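Local coordinates for SusD superfamily protein (Bacteroides fragilis, PDB 3L22) that probably binds glycans at the outer membrane of the bacterium as a SusD-family lipoprotein, and carries zinc ions in the crystal, at residues 119-124 / 176-181; 113-118 / 184-189. All coordinates share one frame; numbering follows the deposited sequence.

Interaction 1: residues 119-124 / 176-181. With ZN (zinc ion), chain B; EDO (1,2-ethanediol), chain Z.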
loop_
_atom_site.group_PDB
_atom_site.type_symbol
_atom_site.label_atom_id
_atom_site.label_comp_id
_atom_site.label_asym_id
_atom_site.label_seq_id
_atom_site.Cartn_x
_atom_site.Cartn_y
_atom_site.Cartn_z
ATOM N N GLU A 119 5.567 11.257 -13.350
ATOM C CA GLU A 119 6.112 10.675 -12.116
ATOM C C GLU A 119 5.632 11.414 -10.881
ATOM O O GLU A 119 5.227 10.785 -9.896
ATOM C CB GLU A 119 7.650 10.641 -12.102
ATOM C CG GLU A 119 8.180 9.506 -12.967
ATOM C CD GLU A 119 9.689 9.268 -12.771
ATOM O OE1 GLU A 119 10.269 9.580 -11.679
ATOM O OE2 GLU A 119 10.280 8.767 -13.745
ATOM N N ALA A 120 5.658 12.737 -10.946
ATOM C CA ALA A 120 5.235 13.549 -9.810
ATOM C C ALA A 120 3.730 13.325 -9.527
ATOM O O ALA A 120 3.321 13.200 -8.380
ATOM C CB ALA A 120 5.542 15.015 -10.072
ATOM N N LYS A 121 2.918 13.272 -10.580
ATOM C CA LYS A 121 1.498 12.973 -10.431
ATOM C C LYS A 121 1.225 11.601 -9.800
ATOM O O LYS A 121 0.316 11.458 -8.985
ATOM C CB LYS A 121 0.764 13.143 -11.766
ATOM C CG LYS A 121 0.614 14.620 -12.191
ATOM C CD LYS A 121 -0.287 14.706 -13.430
ATOM C CE LYS A 121 -0.390 16.134 -13.907
ATOM N NZ LYS A 121 -1.271 16.214 -15.105
ATOM N N PHE A 122 2.035 10.604 -10.147
ATOM C CA PHE A 122 1.943 9.283 -9.536
ATOM C C PHE A 122 2.140 9.370 -8.002
ATOM O O PHE A 122 1.371 8.787 -7.263
ATOM C CB PHE A 122 2.964 8.316 -10.132
ATOM C CG PHE A 122 3.041 7.022 -9.408
ATOM C CD1 PHE A 122 2.147 5.984 -9.723
ATOM C CD2 PHE A 122 3.938 6.840 -8.354
ATOM C CE1 PHE A 122 2.185 4.791 -9.046
ATOM C CE2 PHE A 122 3.964 5.642 -7.659
ATOM C CZ PHE A 122 3.058 4.612 -8.019
ATOM N N VAL A 123 3.164 10.101 -7.555
ATOM C CA VAL A 123 3.429 10.281 -6.134
ATOM C C VAL A 123 2.229 10.960 -5.428
ATOM O O VAL A 123 1.789 10.481 -4.392
ATOM C CB VAL A 123 4.739 11.024 -5.899
ATOM C CG1 VAL A 123 4.957 11.332 -4.429
ATOM C CG2 VAL A 123 5.914 10.189 -6.447
ATOM N N ARG A 124 1.644 11.993 -6.044
ATOM C CA ARG A 124 0.451 12.627 -5.466
ATOM C C ARG A 124 -0.718 11.650 -5.426
ATOM O O ARG A 124 -1.422 11.572 -4.420
ATOM C CB ARG A 124 0.082 13.858 -6.252
ATOM C CG ARG A 124 -1.105 14.624 -5.689
ATOM C CD ARG A 124 -1.178 16.007 -6.338
ATOM N NE ARG A 124 -1.525 15.932 -7.742
ATOM C CZ ARG A 124 -1.485 16.981 -8.576
ATOM N NH1 ARG A 124 -1.140 18.213 -8.157
ATOM N NH2 ARG A 124 -1.879 16.814 -9.826
ATOM N N LEU A 176 -7.513 8.958 -10.572
ATOM C CA LEU A 176 -7.552 8.479 -11.943
ATOM C C LEU A 176 -7.078 9.562 -12.909
ATOM O O LEU A 176 -6.412 9.236 -13.907
ATOM C CB LEU A 176 -8.943 7.972 -12.326
ATOM C CG LEU A 176 -9.441 6.731 -11.604
ATOM C CD1 LEU A 176 -10.931 6.510 -11.967
ATOM C CD2 LEU A 176 -8.582 5.523 -11.924
ATOM N N SER A 177 -7.412 10.827 -12.631
ATOM C CA SER A 177 -6.870 11.924 -13.438
ATOM C C SER A 177 -5.333 12.030 -13.387
ATOM O O SER A 177 -4.692 12.236 -14.409
ATOM C CB SER A 177 -7.463 13.260 -13.020
ATOM O OG SER A 177 -8.827 13.292 -13.294
ATOM N N ASP A 178 -4.760 11.854 -12.207
ATOM C CA ASP A 178 -3.305 11.889 -12.063
ATOM C C ASP A 178 -2.631 10.687 -12.732
ATOM O O ASP A 178 -1.421 10.705 -12.934
ATOM C CB ASP A 178 -2.901 11.976 -10.580
ATOM C CG ASP A 178 -2.921 13.403 -10.024
ATOM O OD1 ASP A 178 -3.031 14.417 -10.759
ATOM O OD2 ASP A 178 -2.791 13.541 -8.794
ATOM N N LEU A 179 -3.393 9.643 -13.047
ATOM C CA LEU A 179 -2.860 8.454 -13.698
ATOM C C LEU A 179 -3.344 8.339 -15.151
ATOM O O LEU A 179 -3.168 7.291 -15.797
ATOM C CB LEU A 179 -3.282 7.219 -12.904
ATOM C CG LEU A 179 -2.780 7.159 -11.453
ATOM C CD1 LEU A 179 -3.411 5.938 -10.795
ATOM C CD2 LEU A 179 -1.250 7.084 -11.376
ATOM N N GLU A 180 -3.942 9.391 -15.680
ATOM C CA GLU A 180 -4.580 9.254 -16.998
ATOM C C GLU A 180 -3.628 9.292 -18.163
ATOM O O GLU A 180 -3.937 8.705 -19.192
ATOM C CB GLU A 180 -5.663 10.292 -17.226
ATOM C CG GLU A 180 -5.179 11.695 -17.509
ATOM C CD GLU A 180 -6.338 12.744 -17.444
ATOM O OE1 GLU A 180 -7.516 12.371 -17.205
ATOM O OE2 GLU A 180 -6.044 13.931 -17.649
ATOM N N ASN A 181 -2.540 10.038 -18.029
ATOM C CA ASN A 181 -1.513 10.041 -19.061
ATOM C C ASN A 181 -0.216 9.482 -18.489
ATOM O O ASN A 181 0.401 10.065 -17.632
ATOM C CB ASN A 181 -1.292 11.416 -19.672
ATOM C CG ASN A 181 -0.528 11.327 -21.009
ATOM O OD1 ASN A 181 -0.022 10.258 -21.387
ATOM N ND2 ASN A 181 -0.468 12.430 -21.715
HETATM ZN ZN ZN B . 12.301 8.558 -13.362
HETATM C C1 EDO Z . -8.206 6.380 -17.263
HETATM O O1 EDO Z . -7.180 5.499 -17.700
HETATM C C2 EDO Z . -7.963 7.093 -15.956
HETATM O O2 EDO Z . -6.660 6.963 -15.416
HETATM O O HOH W 1 12.578 6.995 -14.493
HETATM O O HOH W 2 13.358 10.318 -14.290
#

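Interaction 2: residues 113-118 / 184-189. With ZN (zinc ion), chain E; ZN (zinc ion), chain G.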
loop_
_atom_site.group_PDB
_atom_site.type_symbol
_atom_site.label_atom_id
_atom_site.label_comp_id
_atom_site.label_asym_id
_atom_site.label_seq_id
_atom_site.Cartn_x
_atom_site.Cartn_y
_atom_site.Cartn_z
ATOM N N TYR A 113 10.488 16.332 -19.911
ATOM C CA TYR A 113 9.406 17.062 -19.275
ATOM C C TYR A 113 8.213 16.146 -18.876
ATOM O O TYR A 113 7.842 16.109 -17.704
ATOM C CB TYR A 113 8.940 18.215 -20.168
ATOM C CG TYR A 113 7.917 19.090 -19.508
ATOM C CD1 TYR A 113 8.309 20.167 -18.732
ATOM C CD2 TYR A 113 6.547 18.829 -19.634
ATOM C CE1 TYR A 113 7.375 20.969 -18.097
ATOM C CE2 TYR A 113 5.596 19.624 -18.981
ATOM C CZ TYR A 113 6.030 20.696 -18.199
ATOM O OH TYR A 113 5.144 21.519 -17.531
ATOM N N ASP A 114 7.648 15.407 -19.829
ATOM C CA ASP A 114 6.444 14.626 -19.564
ATOM C C ASP A 114 6.652 13.516 -18.551
ATOM O O ASP A 114 5.790 13.273 -17.714
ATOM C CB ASP A 114 5.888 14.004 -20.853
ATOM C CG ASP A 114 5.370 15.050 -21.827
ATOM O OD1 ASP A 114 4.938 16.169 -21.365
ATOM O OD2 ASP A 114 5.406 14.738 -23.051
ATOM N N ARG A 115 7.796 12.853 -18.610
ATOM C CA ARG A 115 8.103 11.864 -17.622
ATOM C C ARG A 115 8.139 12.458 -16.227
ATOM O O ARG A 115 7.648 11.833 -15.289
ATOM C CB ARG A 115 9.420 11.198 -17.914
ATOM C CG ARG A 115 9.764 10.133 -16.861
ATOM C CD ARG A 115 10.974 9.277 -17.230
ATOM N NE ARG A 115 10.702 8.435 -18.389
ATOM C CZ ARG A 115 11.552 7.551 -18.898
ATOM N NH1 ARG A 115 12.747 7.313 -18.321
ATOM N NH2 ARG A 115 11.189 6.867 -19.979
ATOM N N TYR A 116 8.775 13.609 -16.071
ATOM C CA TYR A 116 8.859 14.244 -14.744
ATOM C C TYR A 116 7.467 14.596 -14.192
ATOM O O TYR A 116 7.164 14.346 -13.015
ATOM C CB TYR A 116 9.711 15.517 -14.789
ATOM C CG TYR A 116 11.176 15.377 -15.156
ATOM C CD1 TYR A 116 11.924 14.238 -14.858
ATOM C CD2 TYR A 116 11.827 16.425 -15.796
ATOM C CE1 TYR A 116 13.294 14.182 -15.207
ATOM C CE2 TYR A 116 13.161 16.361 -16.157
ATOM C CZ TYR A 116 13.887 15.253 -15.850
ATOM O OH TYR A 116 15.208 15.268 -16.213
ATOM N N VAL A 117 6.605 15.136 -15.065
ATOM C CA VAL A 117 5.233 15.452 -14.677
ATOM C C VAL A 117 4.500 14.195 -14.264
ATOM O O VAL A 117 3.845 14.149 -13.250
ATOM C CB VAL A 117 4.434 16.117 -15.837
ATOM C CG1 VAL A 117 2.905 16.203 -15.528
ATOM C CG2 VAL A 117 4.992 17.529 -16.153
ATOM N N GLN A 118 4.585 13.170 -15.076
ATOM C CA GLN A 118 3.770 11.975 -14.854
ATOM C C GLN A 118 4.265 11.210 -13.602
ATOM O O GLN A 118 3.477 10.646 -12.842
ATOM C CB GLN A 118 3.781 11.126 -16.134
ATOM C CG GLN A 118 2.995 11.800 -17.271
ATOM C CD GLN A 118 3.104 11.070 -18.600
ATOM O OE1 GLN A 118 3.545 9.923 -18.640
ATOM N NE2 GLN A 118 2.752 11.755 -19.706
ATOM N N ALA A 184 4.691 8.679 -21.047
ATOM C CA ALA A 184 6.076 9.114 -20.947
ATOM C C ALA A 184 6.777 8.415 -19.791
ATOM O O ALA A 184 7.991 8.563 -19.659
ATOM C CB ALA A 184 6.178 10.613 -20.805
ATOM N N LEU A 185 6.047 7.659 -18.964
ATOM C CA LEU A 185 6.705 6.941 -17.897
ATOM C C LEU A 185 7.604 5.827 -18.426
ATOM O O LEU A 185 7.352 5.238 -19.458
ATOM C CB LEU A 185 5.720 6.391 -16.877
ATOM C CG LEU A 185 4.956 7.418 -16.047
ATOM C CD1 LEU A 185 3.895 6.630 -15.221
ATOM C CD2 LEU A 185 5.874 8.313 -15.142
ATOM N N ASP A 186 8.654 5.543 -17.665
ATOM C CA ASP A 186 9.620 4.465 -17.977
ATOM C C ASP A 186 8.969 3.069 -17.884
ATOM O O ASP A 186 7.880 2.919 -17.318
ATOM C CB ASP A 186 10.769 4.564 -16.966
ATOM C CG ASP A 186 11.943 3.670 -17.300
ATOM O OD1 ASP A 186 12.305 3.657 -18.491
ATOM O OD2 ASP A 186 12.467 2.984 -16.363
ATOM N N THR A 187 9.621 2.071 -18.473
ATOM C CA THR A 187 9.141 0.706 -18.518
ATOM C C THR A 187 10.169 -0.355 -18.135
ATOM O O THR A 187 9.982 -1.498 -18.486
ATOM C CB THR A 187 8.625 0.361 -19.937
ATOM O OG1 THR A 187 9.713 0.495 -20.840
ATOM C CG2 THR A 187 7.482 1.317 -20.396
ATOM N N GLU A 188 11.232 -0.000 -17.424
ATOM C CA GLU A 188 12.332 -0.923 -17.162
ATOM C C GLU A 188 11.921 -1.938 -16.074
ATOM O O GLU A 188 11.205 -1.593 -15.178
ATOM C CB GLU A 188 13.571 -0.166 -16.678
ATOM C CG GLU A 188 14.200 0.716 -17.723
ATOM C CD GLU A 188 15.291 1.590 -17.154
ATOM O OE1 GLU A 188 15.971 1.212 -16.175
ATOM O OE2 GLU A 188 15.517 2.658 -17.731
ATOM N N VAL A 189 12.369 -3.172 -16.215
ATOM C CA VAL A 189 12.125 -4.265 -15.304
ATOM C C VAL A 189 13.481 -4.624 -14.725
ATOM O O VAL A 189 14.452 -4.613 -15.436
ATOM C CB VAL A 189 11.569 -5.505 -16.039
ATOM C CG1 VAL A 189 11.576 -6.763 -15.110
ATOM C CG2 VAL A 189 10.148 -5.219 -16.582
HETATM ZN ZN ZN E . 14.201 3.464 -19.126
HETATM ZN ZN ZN G . 4.913 17.458 -23.268
HETATM O O HOH W 3 3.670 16.084 -24.879
HETATM O O HOH W 4 8.884 5.512 -21.763
HETATM O O HOH W 5 4.110 18.777 -22.289
HETATM O O HOH W 6 7.308 17.655 -23.816
#

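Interaction 1: residues 119-124 / 176-181
The guanidinium group of Arg124 meets the carboxylate of Asp178 edge to edge. The two planes are 17° apart, so the groups lie almost flat with each other. Arg124 grips side-on: NE reaches Asp178 OD2 at 2.9 Å, and NH2 reaches Asp178 OD1 at 2.8 Å. Both bonds are nearly straight, and both use the syn side of the carboxylate, though the nitrogens lie somewhat out of its plane. Arg124 is bent at its third torsion (chi3 68°), which turns the NE edge of the group toward Asp178. The remaining nitrogen, NH1, is hydrogen-bonded to Asn96. The other flat group is the ring of Phe122. Leu179 CD2 comes to it obliquely, 3.9 Å from Phe122 CD1, while Phe251 packs with the same ring edge-to-face.

The Lys121 side chain runs across that of Asp178, nearly perpendicular to it. Its CB lies 3.5 Å from Asp178 O, and its CD passes 3.8 Å from Asp178 OD1. The extended chain then leads away, and no charged pair forms.

Glu119, earlier on the same helix, does not touch 176-181. Its OE2 binds a zinc ion at 2.1 Å, together with His197 and two waters.

The salt bridge ties helix 113-131 to the region of Asp178 at the close of helix 168-178. Two bonds from Arg124 and a further one from His174 to OD2 hold the buried carboxylate and restrict its rotation. This pairing of opposite charges probably keeps Asp178 ionised inside the protein.

Interaction 2: residues 113-118 / 184-189
Ala184 meets helix 113-131 first, with its CB 3.4 Å from Asp114 CB. Its backbone is held at both ends. Ala184 N donates to Gln118 OE1 at 2.9 Å, with the donor tilted somewhat from the amide carbonyl plane. Ala184 O accepts from Arg115 NE at 3.0 Å. That bond is almost straight (175°) and lies in the carbonyl plane and near the guanidinium plane. Arg115 starts out extended, then bends at its third torsion (chi3 -67°), which brings the NE edge to this carbonyl.

Leu185 follows. Its CD2 rests 3.6 Å from Gln118 CB, against the stem of the side chain whose amide oxygen holds Ala184. Leu185 O takes a hydrogen bond from a water, which in turn weakly accepts from Arg115 NH2.

Asp186 covers one face of the Arg115 guanidinium. Its CB sits 3.5 Å above the plane, over the centre. The carboxylate is turned 47° from the guanidinium plane, and the contact is a stacking of CB on the face and not an edge-on salt bridge. Asp186 OD1 binds a zinc ion at 2.0 Å. Glu188 OE2 binds the same zinc ion at 2.1 Å, and one more ligand atom comes from elsewhere in the structure. Glu188 N makes a weak hydrogen bond to Asp186 OD2. Asp114, at the start of the helix, holds a different zinc ion with three waters.

The loop runs between helices 168-178 and 192-196 and lies against the first turns of helix 113-131. Helix 200-213 meets the loop as well, through Ala203 against Leu185 and Gln200, which bonds to the backbone of Asp186. Helices 18-33 and 79-103 pack on helix 113-131 through Tyr116 and Val117.

Both contacts use helix 113-131, and their centres are about 11 Å apart. Interaction 2 takes the first turn and a half of the helix, and interaction 1 the part that follows directly. Both segments of interaction 1 fall between the two segments of interaction 2 in sequence: the partner of the later helix turns, 176-181, comes before 184-189. They touch each other, with Glu119 CG 3.4 Å from Leu185 CD2. Helix 200-213 packs on both second segments. The end of helix 168-178 and the loop after it are therefore laid along one helix, within the N-terminal, TPR-clan part of the SusD-family chain.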